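Local atomic coordinates of TRAP dicarboxylate transporter-DctP subunit (Desulfovibrio salexigens, PDB entry 4N6D), a protein that probably captures a small organic solute in the periplasm and hands it to the membrane components of a TRAP transporter. Residues A[110-115]-A[306-311]; A[118-123]-A[144-149]; A[148-153]-A[231-236]; A[208-213]-A[225-230]. All coordinates share one frame; numbering follows the deposited sequence.

Overall arrangement
In this periplasmic-binding fold, contact 3 lies on the linkers between the two sheets, contacts 2 and 4 each lie on one of the sheets, and contact 1 lies beside them. Contact 1 joins the two segments farthest apart in sequence among the four contacts, a loop before helix 117-131 and helix 294-317, and the other contacts fall between them along the chain. Contact 2 packs helix 117-131 on strand 139-146 of the five-stranded sheet. Contact 4 belongs to the four-stranded sheet. Between centres, contact 3 is about 9 Å from contact 2 and about 8 Å from contact 4, and contacts 1 and 4 are about 17 Å apart. Contacts 2 to 4 thus trace a path between lobes that probably close around solute.

Contact 1: A[110-115]-A[306-311]; sequences LPLGFT and PLIEDW
Leu110 fits into the side of helix 294-317 between Ile308 and Trp311, and most of the contact is aliphatic packing around it. Ile308 reaches the loop with the end of its longer branch: CD1 lies 3.6 Å from Leu110 CB, while Pro111 CD at 4.1 Å and Leu112 CD2 at 4.0 Å approach the same methyl. Three consecutive loop residues therefore share one carbon of the helix.

The aromatic part involves the other end of Leu110. Trp311 carries its CG opposite the backbone N (chi1 176°), and Leu110 CD1 sits 3.4 Å above the indole plane, offset toward the rim, where it comes within 3.6 Å of Trp311 CG. The two side chains run roughly at right angles. Trp311 NE1 is hydrogen-bonded to Ser106 OG, in the same loop.

Backbone takes a small share. Leu110 CD2 lies 3.7 Å from Leu307 O, a carbonyl engaged in the helix by Trp311 N, and the Leu307 side chain packs on helix 173-181. No hydrogen bond or ion pair links the two segments, so between them apolar fit ties the loop leading to helix 117-131 onto helix 294-317, with Ser106 adding a polar tie.

Contact 2: A[118-123]-A[144-149]; sequences TSASLA and MFASAP
Ala120 and Ser121 lay helix 117-131 against strand 139-146, an outer strand of the five-stranded mixed sheet in this type 2 periplasmic-binding fold. Helix and strand run nearly antiparallel, at 151°, and their local axes come as close as 6.2 Å. Small side chains at the interface make that spacing possible, and every residue that touches is buried.

Along the helix, Ala120 comes first. Its methyl points to the strand and meets that of Ala146, CB to CB at 3.8 Å, the one apolar side-chain pair of the contact. Ser121 then supplies the polar link: its OG accepts the amide of Ala146, with Ala146 N 3.0 Å from Ser121 OG and an N-H...O angle of 160°. Ser117, one turn earlier, completes the pattern, its carbonyl taking the hydroxyl of Ser121 and its own OG bonding to Ala146 O. The Ser121 hydroxyl is therefore gripped as both donor and acceptor, and two helix serines occupy the outward N-H and C=O of one edge-strand residue. Beyond Ser121 the helix turns to other partners, Leu122 facing helix 249-285.

Phe145 leaves its backbone with CG between N and the carbonyl carbon, which carries the ring off to meet that of Phe235, its backbone partner in the adjoining strand. Its contribution here is the methylene: Phe145 CB approaches Ser121 OG to 3.5 Å.

Contact 3: A[148-153]-A[231-236]; sequences APSNIM and AVYPFA
Ala231 meets Pro149 and Ser150 through its carbonyl group, while its methyl points away from them. Ser150 N donates to Ala231 O at 2.8 Å, with an angle of 160° at the hydrogen. The same oxygen receives a weaker CA-H...O contact from Pro149 CA at 3.3 Å. Two neighbouring backbone groups thus converge on one buried acceptor.

Val232 provides the apolar share. With CG1 anti to its carbonyl carbon (chi1 -59°), this methyl comes beside the proline: Val232 CG1 is 3.9 Å from Pro149 CA and 4.1 Å from Pro149 CG, the side chains lying alongside each other and pointing the same way.

Tyr233 adds a looser touch at the margin, its CE2 lying 3.9 Å from Ser150 OG, which approaches the ring obliquely. Its backbone N is taken by the hydroxyl of Ser147.

The two linkers run past each other between the sheets. After Tyr233 the chain enters strand 234-240 of the five-stranded sheet, next to strand 139-146. Past Ser150 it enters strand 151-154 of the four-stranded sheet, where Ile152 pairs with Thr226; such paired linkers are consistent with a hinge. Leu175 of helix 173-181 packs against both Ser150 and Tyr233, covering one side of the junction.

Contact 4: A[208-213]-A[225-230]; sequences SSFEVL and ETETNT
Phe210 sets its CG beside the backbone N and anti to the carbonyl carbon (chi1 -76°), which sends the ring across to Glu225, while Glu225, with chi1 at -29°, away from a staggered value, and a bend at chi2, curls its carboxylate back to Leu213. Phe210 belongs to a type I beta turn, Ser209 to Val212, that leads from strand 205-208 into the short helix 212-215. Glu225 lies on strand 224-226. Both strands flank strand 151-154 in the four-stranded sheet, so the contact spans that middle strand, whose Asn151 touches Phe210 and whose Met153 touches Leu213 and Glu225.

The aliphatic part of Glu225 meets the ring: Phe210 CE1 is 3.7 Å from Glu225 CB, approached obliquely, and ring and carboxylate planes stand 77° apart. The carboxylate itself is met by both methyls of Leu213, coming from the opposite direction, with Leu213 CD2 3.6 Å from Glu225 OE1 and Leu213 CD1 3.7 Å from Glu225 CD. A polar group thus packs on an apolar one, and no hydrogen bond crosses between the segments. The turn's own bond, Val212 N to Ser209 O, is weak; the next, Leu213 N to Phe210 O at 3.0 Å, carries the chain into the helix, and Phe210 O also takes a bond from Ser277 of helix 249-285.

Glu227 meets the same outer end of the ring, on the CE2 side of CZ, with an extended chain and a long, weak ion pair from OE1 to Lys291. Its other oxygen, OE2, lies near the ring plane at the edge, 4.0 Å from Phe210 CE2.

Contact 1: A[110-115]-A[306-311]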
loop_
_atom_site.group_PDB
_atom_site.type_symbol
_atom_site.label_atom_id
_atom_site.label_comp_id
_atom_site.label_asym_id
_atom_site.label_seq_id
_atom_site.Cartn_x
_atom_site.Cartn_y
_atom_site.Cartn_z
ATOM N N LEU A 110 6.465 -2.301 -6.991
ATOM C CA LEU A 110 6.823 -1.912 -8.336
ATOM C C LEU A 110 5.593 -1.409 -9.091
ATOM O O LEU A 110 4.466 -1.724 -8.736
ATOM C CB LEU A 110 7.363 -3.134 -9.101
ATOM C CG LEU A 110 8.635 -3.721 -8.519
ATOM C CD1 LEU A 110 8.968 -5.059 -9.196
ATOM C CD2 LEU A 110 9.781 -2.730 -8.640
ATOM N N PRO A 111 5.823 -0.661 -10.163
ATOM C CA PRO A 111 4.721 -0.263 -11.051
ATOM C C PRO A 111 4.253 -1.445 -11.884
ATOM O O PRO A 111 4.874 -1.763 -12.903
ATOM C CB PRO A 111 5.344 0.827 -11.917
ATOM C CG PRO A 111 6.827 0.539 -11.884
ATOM C CD PRO A 111 7.106 -0.041 -10.533
ATOM N N LEU A 112 3.163 -2.073 -11.460
ATOM C CA LEU A 112 2.713 -3.319 -12.047
ATOM C C LEU A 112 1.298 -3.223 -12.571
ATOM O O LEU A 112 0.714 -4.230 -12.938
ATOM C CB LEU A 112 2.832 -4.468 -11.052
ATOM C CG LEU A 112 4.275 -4.813 -10.641
ATOM C CD1 LEU A 112 4.292 -6.018 -9.757
ATOM C CD2 LEU A 112 5.176 -5.056 -11.847
ATOM N N GLY A 113 0.767 -2.012 -12.625
ATOM C CA GLY A 113 -0.523 -1.780 -13.245
ATOM C C GLY A 113 -1.751 -1.980 -12.375
ATOM O O GLY A 113 -2.860 -1.959 -12.894
ATOM N N PHE A 114 -1.600 -2.153 -11.062
ATOM C CA PHE A 114 -2.778 -2.268 -10.205
ATOM C C PHE A 114 -3.521 -0.944 -10.133
ATOM O O PHE A 114 -2.907 0.113 -10.059
ATOM C CB PHE A 114 -2.381 -2.748 -8.803
ATOM C CG PHE A 114 -2.113 -4.230 -8.748
ATOM C CD1 PHE A 114 -0.848 -4.729 -9.041
ATOM C CD2 PHE A 114 -3.132 -5.112 -8.459
ATOM C CE1 PHE A 114 -0.600 -6.088 -9.035
ATOM C CE2 PHE A 114 -2.889 -6.496 -8.435
ATOM C CZ PHE A 114 -1.628 -6.975 -8.730
ATOM N N THR A 115 -4.848 -1.002 -10.161
ATOM C CA THR A 115 -5.642 0.230 -10.238
ATOM C C THR A 115 -6.560 0.431 -9.040
ATOM O O THR A 115 -7.394 1.337 -9.037
ATOM C CB THR A 115 -6.499 0.233 -11.512
ATOM O OG1 THR A 115 -7.393 -0.877 -11.483
ATOM C CG2 THR A 115 -5.621 0.138 -12.756
ATOM N N PRO A 306 13.516 -0.319 -16.035
ATOM C CA PRO A 306 14.704 -0.553 -15.195
ATOM C C PRO A 306 14.402 -0.822 -13.711
ATOM O O PRO A 306 15.186 -1.525 -13.057
ATOM C CB PRO A 306 15.519 0.722 -15.366
ATOM C CG PRO A 306 15.098 1.240 -16.734
ATOM C CD PRO A 306 13.656 0.891 -16.878
ATOM N N LEU A 307 13.298 -0.293 -13.177
ATOM C CA LEU A 307 12.991 -0.522 -11.761
ATOM C C LEU A 307 12.607 -1.990 -11.577
ATOM O O LEU A 307 12.935 -2.596 -10.575
ATOM C CB LEU A 307 11.856 0.384 -11.283
ATOM C CG LEU A 307 12.203 1.871 -11.348
ATOM C CD1 LEU A 307 11.009 2.751 -10.968
ATOM C CD2 LEU A 307 13.385 2.187 -10.430
ATOM N N ILE A 308 11.947 -2.554 -12.575
ATOM C CA ILE A 308 11.550 -3.950 -12.541
ATOM C C ILE A 308 12.800 -4.803 -12.686
ATOM O O ILE A 308 12.997 -5.806 -11.979
ATOM C CB ILE A 308 10.580 -4.294 -13.693
ATOM C CG1 ILE A 308 9.397 -3.331 -13.736
ATOM C CG2 ILE A 308 10.144 -5.735 -13.573
ATOM C CD1 ILE A 308 8.642 -3.268 -12.515
ATOM N N GLU A 309 13.682 -4.399 -13.600
ATOM C CA GLU A 309 14.914 -5.166 -13.807
ATOM C C GLU A 309 15.799 -5.173 -12.550
ATOM O O GLU A 309 16.384 -6.208 -12.231
ATOM C CB GLU A 309 15.676 -4.634 -15.016
ATOM C CG GLU A 309 14.859 -4.672 -16.314
ATOM C CD GLU A 309 14.422 -6.070 -16.742
ATOM O OE1 GLU A 309 15.077 -7.038 -16.344
ATOM O OE2 GLU A 309 13.397 -6.192 -17.466
ATOM N N ASP A 310 15.869 -4.042 -11.841
ATOM C CA ASP A 310 16.582 -3.948 -10.565
ATOM C C ASP A 310 15.979 -4.913 -9.572
ATOM O O ASP A 310 16.685 -5.657 -8.884
ATOM C CB ASP A 310 16.493 -2.519 -10.031
ATOM C CG ASP A 310 17.077 -2.360 -8.640
ATOM O OD1 ASP A 310 18.272 -2.679 -8.432
ATOM O OD2 ASP A 310 16.330 -1.905 -7.754
ATOM N N TRP A 311 14.654 -4.928 -9.490
ATOM C CA TRP A 311 14.007 -5.810 -8.530
ATOM C C TRP A 311 14.308 -7.274 -8.847
ATOM O O TRP A 311 14.587 -8.070 -7.950
ATOM C CB TRP A 311 12.481 -5.561 -8.470
ATOM C CG TRP A 311 11.826 -6.536 -7.543
ATOM C CD1 TRP A 311 11.666 -6.403 -6.193
ATOM C CD2 TRP A 311 11.309 -7.816 -7.882
ATOM N NE1 TRP A 311 11.077 -7.525 -5.678
ATOM C CE2 TRP A 311 10.836 -8.409 -6.696
ATOM C CE3 TRP A 311 11.177 -8.513 -9.082
ATOM C CZ2 TRP A 311 10.265 -9.676 -6.673
ATOM C CZ3 TRP A 311 10.603 -9.768 -9.061
ATOM C CH2 TRP A 311 10.153 -10.340 -7.869
#

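Contact 2: A[118-123]-A[144-149]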
loop_
_atom_site.group_PDB
_atom_site.type_symbol
_atom_site.label_atom_id
_atom_site.label_comp_id
_atom_site.label_asym_id
_atom_site.label_seq_id
_atom_site.Cartn_x
_atom_site.Cartn_y
_atom_site.Cartn_z
ATOM N N THR A 118 -8.189 -2.723 -3.469
ATOM C CA THR A 118 -8.845 -4.009 -3.346
ATOM C C THR A 118 -8.113 -5.078 -4.138
ATOM O O THR A 118 -7.812 -6.146 -3.599
ATOM C CB THR A 118 -10.324 -3.955 -3.774
ATOM O OG1 THR A 118 -11.035 -3.052 -2.929
ATOM C CG2 THR A 118 -10.980 -5.311 -3.646
ATOM N N SER A 119 -7.818 -4.798 -5.411
ATOM C CA SER A 119 -7.192 -5.784 -6.250
ATOM C C SER A 119 -5.748 -6.039 -5.843
ATOM O O SER A 119 -5.287 -7.161 -5.862
ATOM C CB SER A 119 -7.259 -5.399 -7.732
ATOM O OG SER A 119 -6.653 -4.141 -7.943
ATOM N N ALA A 120 -5.039 -4.988 -5.451
ATOM C CA ALA A 120 -3.671 -5.158 -5.022
ATOM C C ALA A 120 -3.630 -5.923 -3.709
ATOM O O ALA A 120 -2.738 -6.737 -3.507
ATOM C CB ALA A 120 -2.991 -3.807 -4.876
ATOM N N SER A 121 -4.577 -5.651 -2.813
ATOM C CA SER A 121 -4.554 -6.310 -1.494
ATOM C C SER A 121 -4.795 -7.809 -1.654
ATOM O O SER A 121 -4.093 -8.642 -1.057
ATOM C CB SER A 121 -5.618 -5.723 -0.560
ATOM O OG SER A 121 -5.306 -4.387 -0.200
ATOM N N LEU A 122 -5.795 -8.152 -2.453
ATOM C CA LEU A 122 -6.129 -9.552 -2.631
ATOM C C LEU A 122 -5.039 -10.271 -3.420
ATOM O O LEU A 122 -4.727 -11.425 -3.107
ATOM C CB LEU A 122 -7.486 -9.718 -3.307
ATOM C CG LEU A 122 -8.668 -9.498 -2.365
ATOM C CD1 LEU A 122 -9.927 -9.335 -3.142
ATOM C CD2 LEU A 122 -8.721 -10.668 -1.369
ATOM N N ALA A 123 -4.462 -9.605 -4.429
ATOM C CA ALA A 123 -3.373 -10.230 -5.179
ATOM C C ALA A 123 -2.167 -10.474 -4.277
ATOM O O ALA A 123 -1.530 -11.525 -4.351
ATOM C CB ALA A 123 -2.970 -9.400 -6.404
ATOM N N MET A 144 -2.392 -9.436 4.890
ATOM C CA MET A 144 -1.598 -8.471 4.140
ATOM C C MET A 144 -2.566 -7.594 3.392
ATOM O O MET A 144 -3.713 -7.975 3.157
ATOM C CB MET A 144 -0.665 -9.148 3.152
ATOM C CG MET A 144 0.324 -10.081 3.844
ATOM S SD MET A 144 1.385 -10.866 2.651
ATOM C CE MET A 144 2.628 -9.595 2.479
ATOM N N PHE A 145 -2.107 -6.404 3.027
ATOM C CA PHE A 145 -2.916 -5.500 2.224
ATOM C C PHE A 145 -2.036 -4.423 1.612
ATOM O O PHE A 145 -0.858 -4.347 1.902
ATOM C CB PHE A 145 -4.036 -4.873 3.055
ATOM C CG PHE A 145 -3.567 -4.250 4.326
ATOM C CD1 PHE A 145 -3.002 -2.994 4.330
ATOM C CD2 PHE A 145 -3.711 -4.919 5.528
ATOM C CE1 PHE A 145 -2.553 -2.418 5.525
ATOM C CE2 PHE A 145 -3.273 -4.345 6.725
ATOM C CZ PHE A 145 -2.689 -3.108 6.718
ATOM N N ALA A 146 -2.621 -3.617 0.750
ATOM C CA ALA A 146 -1.883 -2.587 0.030
ATOM C C ALA A 146 -2.636 -1.279 0.065
ATOM O O ALA A 146 -3.868 -1.246 0.150
ATOM C CB ALA A 146 -1.661 -2.987 -1.421
ATOM N N SER A 147 -1.884 -0.185 -0.046
ATOM C CA SER A 147 -2.473 1.129 -0.210
ATOM C C SER A 147 -3.219 1.226 -1.546
ATOM O O SER A 147 -3.157 0.317 -2.370
ATOM C CB SER A 147 -1.363 2.164 -0.184
ATOM O OG SER A 147 -0.602 2.099 -1.385
ATOM N N ALA A 148 -3.917 2.337 -1.756
ATOM C CA ALA A 148 -4.412 2.697 -3.069
ATOM C C ALA A 148 -3.223 3.134 -3.898
ATOM O O ALA A 148 -2.162 3.459 -3.350
ATOM C CB ALA A 148 -5.419 3.823 -2.973
ATOM N N PRO A 149 -3.378 3.129 -5.224
ATOM C CA PRO A 149 -2.246 3.493 -6.068
ATOM C C PRO A 149 -1.838 4.944 -5.922
ATOM O O PRO A 149 -2.653 5.807 -5.588
ATOM C CB PRO A 149 -2.776 3.235 -7.494
ATOM C CG PRO A 149 -3.812 2.195 -7.301
ATOM C CD PRO A 149 -4.483 2.557 -6.014
#

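Contact 3: A[148-153]-A[231-236]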
loop_
_atom_site.group_PDB
_atom_site.type_symbol
_atom_site.label_atom_id
_atom_site.label_comp_id
_atom_site.label_asym_id
_atom_site.label_seq_id
_atom_site.Cartn_x
_atom_site.Cartn_y
_atom_site.Cartn_z
ATOM N N ALA A 148 -3.917 2.337 -1.756
ATOM C CA ALA A 148 -4.412 2.697 -3.069
ATOM C C ALA A 148 -3.223 3.134 -3.898
ATOM O O ALA A 148 -2.162 3.459 -3.350
ATOM C CB ALA A 148 -5.419 3.823 -2.973
ATOM N N PRO A 149 -3.378 3.129 -5.224
ATOM C CA PRO A 149 -2.246 3.493 -6.068
ATOM C C PRO A 149 -1.838 4.944 -5.922
ATOM O O PRO A 149 -2.653 5.807 -5.588
ATOM C CB PRO A 149 -2.776 3.235 -7.494
ATOM C CG PRO A 149 -3.812 2.195 -7.301
ATOM C CD PRO A 149 -4.483 2.557 -6.014
ATOM N N SER A 150 -0.559 5.194 -6.190
ATOM C CA SER A 150 0.001 6.542 -6.213
ATOM C C SER A 150 -0.298 7.230 -7.523
ATOM O O SER A 150 -0.121 6.646 -8.586
ATOM C CB SER A 150 1.497 6.440 -6.032
ATOM O OG SER A 150 1.770 5.869 -4.750
ATOM N N ASN A 151 -0.701 8.489 -7.411
ATOM C CA ASN A 151 -1.140 9.314 -8.521
ATOM C C ASN A 151 -0.545 10.717 -8.369
ATOM O O ASN A 151 0.006 11.067 -7.319
ATOM C CB ASN A 151 -2.657 9.383 -8.518
ATOM C CG ASN A 151 -3.294 8.063 -8.897
ATOM O OD1 ASN A 151 -3.095 7.572 -10.006
ATOM N ND2 ASN A 151 -4.091 7.495 -8.000
ATOM N N ILE A 152 -0.651 11.514 -9.429
ATOM C CA ILE A 152 -0.008 12.819 -9.467
ATOM C C ILE A 152 -1.066 13.891 -9.289
ATOM O O ILE A 152 -1.985 13.995 -10.096
ATOM C CB ILE A 152 0.734 13.002 -10.799
ATOM C CG1 ILE A 152 1.830 11.945 -10.910
ATOM C CG2 ILE A 152 1.354 14.405 -10.898
ATOM C CD1 ILE A 152 2.560 11.915 -12.238
ATOM N N MET A 153 -0.929 14.677 -8.221
ATOM C CA MET A 153 -1.882 15.708 -7.864
ATOM C C MET A 153 -1.155 17.047 -7.918
ATOM O O MET A 153 -0.144 17.244 -7.230
ATOM C CB MET A 153 -2.400 15.455 -6.460
ATOM C CG MET A 153 -3.223 14.172 -6.335
ATOM S SD MET A 153 -3.392 13.645 -4.623
ATOM C CE MET A 153 -1.828 12.793 -4.422
ATOM N N ALA A 231 1.897 2.788 -8.560
ATOM C CA ALA A 231 2.349 1.681 -7.733
ATOM C C ALA A 231 1.559 1.782 -6.443
ATOM O O ALA A 231 1.021 2.843 -6.136
ATOM C CB ALA A 231 3.852 1.801 -7.423
ATOM N N VAL A 232 1.584 0.705 -5.658
ATOM C CA VAL A 232 1.023 0.700 -4.312
ATOM C C VAL A 232 2.124 0.388 -3.288
ATOM O O VAL A 232 3.243 0.012 -3.647
ATOM C CB VAL A 232 -0.104 -0.368 -4.155
ATOM C CG1 VAL A 232 -1.260 -0.147 -5.142
ATOM C CG2 VAL A 232 0.463 -1.768 -4.328
ATOM N N TYR A 233 1.803 0.576 -2.017
ATOM C CA TYR A 233 2.648 0.166 -0.910
ATOM C C TYR A 233 2.042 -1.053 -0.234
ATOM O O TYR A 233 0.909 -0.982 0.241
ATOM C CB TYR A 233 2.764 1.280 0.135
ATOM C CG TYR A 233 3.427 2.510 -0.404
ATOM C CD1 TYR A 233 4.809 2.605 -0.467
ATOM C CD2 TYR A 233 2.672 3.563 -0.869
ATOM C CE1 TYR A 233 5.421 3.728 -0.992
ATOM C CE2 TYR A 233 3.273 4.691 -1.392
ATOM C CZ TYR A 233 4.643 4.768 -1.444
ATOM O OH TYR A 233 5.246 5.895 -1.963
ATOM N N PRO A 234 2.786 -2.161 -0.192
ATOM C CA PRO A 234 2.305 -3.365 0.482
ATOM C C PRO A 234 2.645 -3.398 1.984
ATOM O O PRO A 234 3.698 -2.910 2.425
ATOM C CB PRO A 234 3.055 -4.482 -0.233
ATOM C CG PRO A 234 4.374 -3.855 -0.602
ATOM C CD PRO A 234 4.069 -2.405 -0.882
ATOM N N PHE A 235 1.742 -4.019 2.737
ATOM C CA PHE A 235 1.865 -4.138 4.190
ATOM C C PHE A 235 1.637 -5.581 4.598
ATOM O O PHE A 235 0.885 -6.303 3.940
ATOM C CB PHE A 235 0.771 -3.317 4.885
ATOM C CG PHE A 235 0.895 -1.827 4.709
ATOM C CD1 PHE A 235 0.488 -1.204 3.533
ATOM C CD2 PHE A 235 1.388 -1.045 5.726
ATOM C CE1 PHE A 235 0.599 0.147 3.377
ATOM C CE2 PHE A 235 1.494 0.328 5.579
ATOM C CZ PHE A 235 1.099 0.919 4.393
ATOM N N ALA A 236 2.266 -5.980 5.700
ATOM C CA ALA A 236 1.988 -7.256 6.332
ATOM C C ALA A 236 1.641 -7.053 7.794
ATOM O O ALA A 236 2.237 -6.210 8.469
ATOM C CB ALA A 236 3.197 -8.191 6.216
#

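Contact 4: A[208-213]-A[225-230]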
loop_
_atom_site.group_PDB
_atom_site.type_symbol
_atom_site.label_atom_id
_atom_site.label_comp_id
_atom_site.label_asym_id
_atom_site.label_seq_id
_atom_site.Cartn_x
_atom_site.Cartn_y
_atom_site.Cartn_z
ATOM N N SER A 208 1.208 10.751 -4.531
ATOM C CA SER A 208 0.693 10.012 -3.392
ATOM C C SER A 208 -0.677 9.427 -3.741
ATOM O O SER A 208 -1.176 9.580 -4.844
ATOM C CB SER A 208 0.570 10.951 -2.190
ATOM O OG SER A 208 0.420 10.222 -0.986
ATOM N N SER A 209 -1.305 8.742 -2.802
ATOM C CA SER A 209 -2.650 8.283 -3.072
ATOM C C SER A 209 -3.650 9.430 -2.883
ATOM O O SER A 209 -3.394 10.400 -2.167
ATOM C CB SER A 209 -3.030 7.049 -2.251
ATOM O OG SER A 209 -2.840 7.260 -0.886
ATOM N N PHE A 210 -4.783 9.311 -3.553
ATOM C CA PHE A 210 -5.781 10.379 -3.615
ATOM C C PHE A 210 -6.427 10.719 -2.278
ATOM O O PHE A 210 -7.033 11.785 -2.156
ATOM C CB PHE A 210 -6.902 10.021 -4.606
ATOM C CG PHE A 210 -6.537 10.156 -6.074
ATOM C CD1 PHE A 210 -5.646 11.116 -6.519
ATOM C CD2 PHE A 210 -7.122 9.323 -7.010
ATOM C CE1 PHE A 210 -5.337 11.242 -7.881
ATOM C CE2 PHE A 210 -6.828 9.436 -8.360
ATOM C CZ PHE A 210 -5.944 10.402 -8.807
ATOM N N GLU A 211 -6.323 9.863 -1.258
ATOM C CA GLU A 211 -7.010 10.212 -0.015
ATOM C C GLU A 211 -6.481 11.517 0.595
ATOM O O GLU A 211 -7.171 12.153 1.390
ATOM C CB GLU A 211 -6.983 9.082 1.028
ATOM C CG GLU A 211 -5.792 9.061 1.896
ATOM C CD GLU A 211 -4.684 8.330 1.261
ATOM O OE1 GLU A 211 -4.849 7.978 0.065
ATOM O OE2 GLU A 211 -3.675 8.088 1.960
ATOM N N VAL A 212 -5.260 11.912 0.242
ATOM C CA VAL A 212 -4.673 13.111 0.848
ATOM C C VAL A 212 -5.403 14.382 0.393
ATOM O O VAL A 212 -5.286 15.439 1.009
ATOM C CB VAL A 212 -3.157 13.238 0.539
ATOM C CG1 VAL A 212 -2.397 12.027 1.068
ATOM C CG2 VAL A 212 -2.920 13.401 -0.944
ATOM N N LEU A 213 -6.147 14.277 -0.700
ATOM C CA LEU A 213 -6.877 15.429 -1.218
ATOM C C LEU A 213 -7.865 15.978 -0.197
ATOM O O LEU A 213 -8.019 17.201 -0.066
ATOM C CB LEU A 213 -7.580 15.065 -2.536
ATOM C CG LEU A 213 -6.584 14.950 -3.699
ATOM C CD1 LEU A 213 -7.224 14.274 -4.897
ATOM C CD2 LEU A 213 -5.985 16.337 -4.080
ATOM N N GLU A 225 -5.943 16.234 -10.881
ATOM C CA GLU A 225 -5.532 14.948 -10.366
ATOM C C GLU A 225 -5.344 14.015 -11.557
ATOM O O GLU A 225 -6.322 13.640 -12.230
ATOM C CB GLU A 225 -6.598 14.392 -9.424
ATOM C CG GLU A 225 -7.440 15.443 -8.687
ATOM C CD GLU A 225 -6.629 16.424 -7.839
ATOM O OE1 GLU A 225 -5.419 16.193 -7.624
ATOM O OE2 GLU A 225 -7.215 17.455 -7.390
ATOM N N THR A 226 -4.099 13.637 -11.819
ATOM C CA THR A 226 -3.804 12.755 -12.953
ATOM C C THR A 226 -3.638 11.319 -12.484
ATOM O O THR A 226 -2.727 11.010 -11.715
ATOM C CB THR A 226 -2.555 13.244 -13.687
ATOM O OG1 THR A 226 -2.809 14.577 -14.162
ATOM C CG2 THR A 226 -2.235 12.334 -14.873
ATOM N N GLU A 227 -4.534 10.452 -12.932
ATOM C CA GLU A 227 -4.571 9.073 -12.469
ATOM C C GLU A 227 -3.609 8.214 -13.283
ATOM O O GLU A 227 -3.921 7.699 -14.360
ATOM C CB GLU A 227 -5.990 8.504 -12.514
ATOM C CG GLU A 227 -6.148 7.244 -11.647
ATOM C CD GLU A 227 -7.578 6.732 -11.558
ATOM O OE1 GLU A 227 -8.298 6.831 -12.580
ATOM O OE2 GLU A 227 -7.978 6.248 -10.460
ATOM N N THR A 228 -2.403 8.107 -12.768
ATOM C CA THR A 228 -1.356 7.301 -13.378
ATOM C C THR A 228 -1.350 5.862 -12.850
ATOM O O THR A 228 -0.759 4.976 -13.482
ATOM C CB THR A 228 0.017 7.895 -13.075
ATOM O OG1 THR A 228 0.162 8.040 -11.655
ATOM C CG2 THR A 228 0.191 9.242 -13.744
ATOM N N ASN A 229 -1.991 5.628 -11.705
ATOM C CA ASN A 229 -2.022 4.296 -11.088
ATOM C C ASN A 229 -0.629 3.675 -11.041
ATOM O O ASN A 229 -0.393 2.545 -11.491
ATOM C CB ASN A 229 -3.012 3.365 -11.817
ATOM C CG ASN A 229 -4.444 3.577 -11.360
ATOM O OD1 ASN A 229 -4.692 3.782 -10.172
ATOM N ND2 ASN A 229 -5.385 3.580 -12.301
ATOM N N THR A 230 0.291 4.410 -10.439
ATOM C CA THR A 230 1.701 4.078 -10.612
ATOM C C THR A 230 2.141 2.823 -9.856
ATOM O O THR A 230 2.683 1.895 -10.444
ATOM C CB THR A 230 2.568 5.289 -10.278
ATOM O OG1 THR A 230 2.287 6.310 -11.235
ATOM C CG2 THR A 230 4.030 4.931 -10.360
#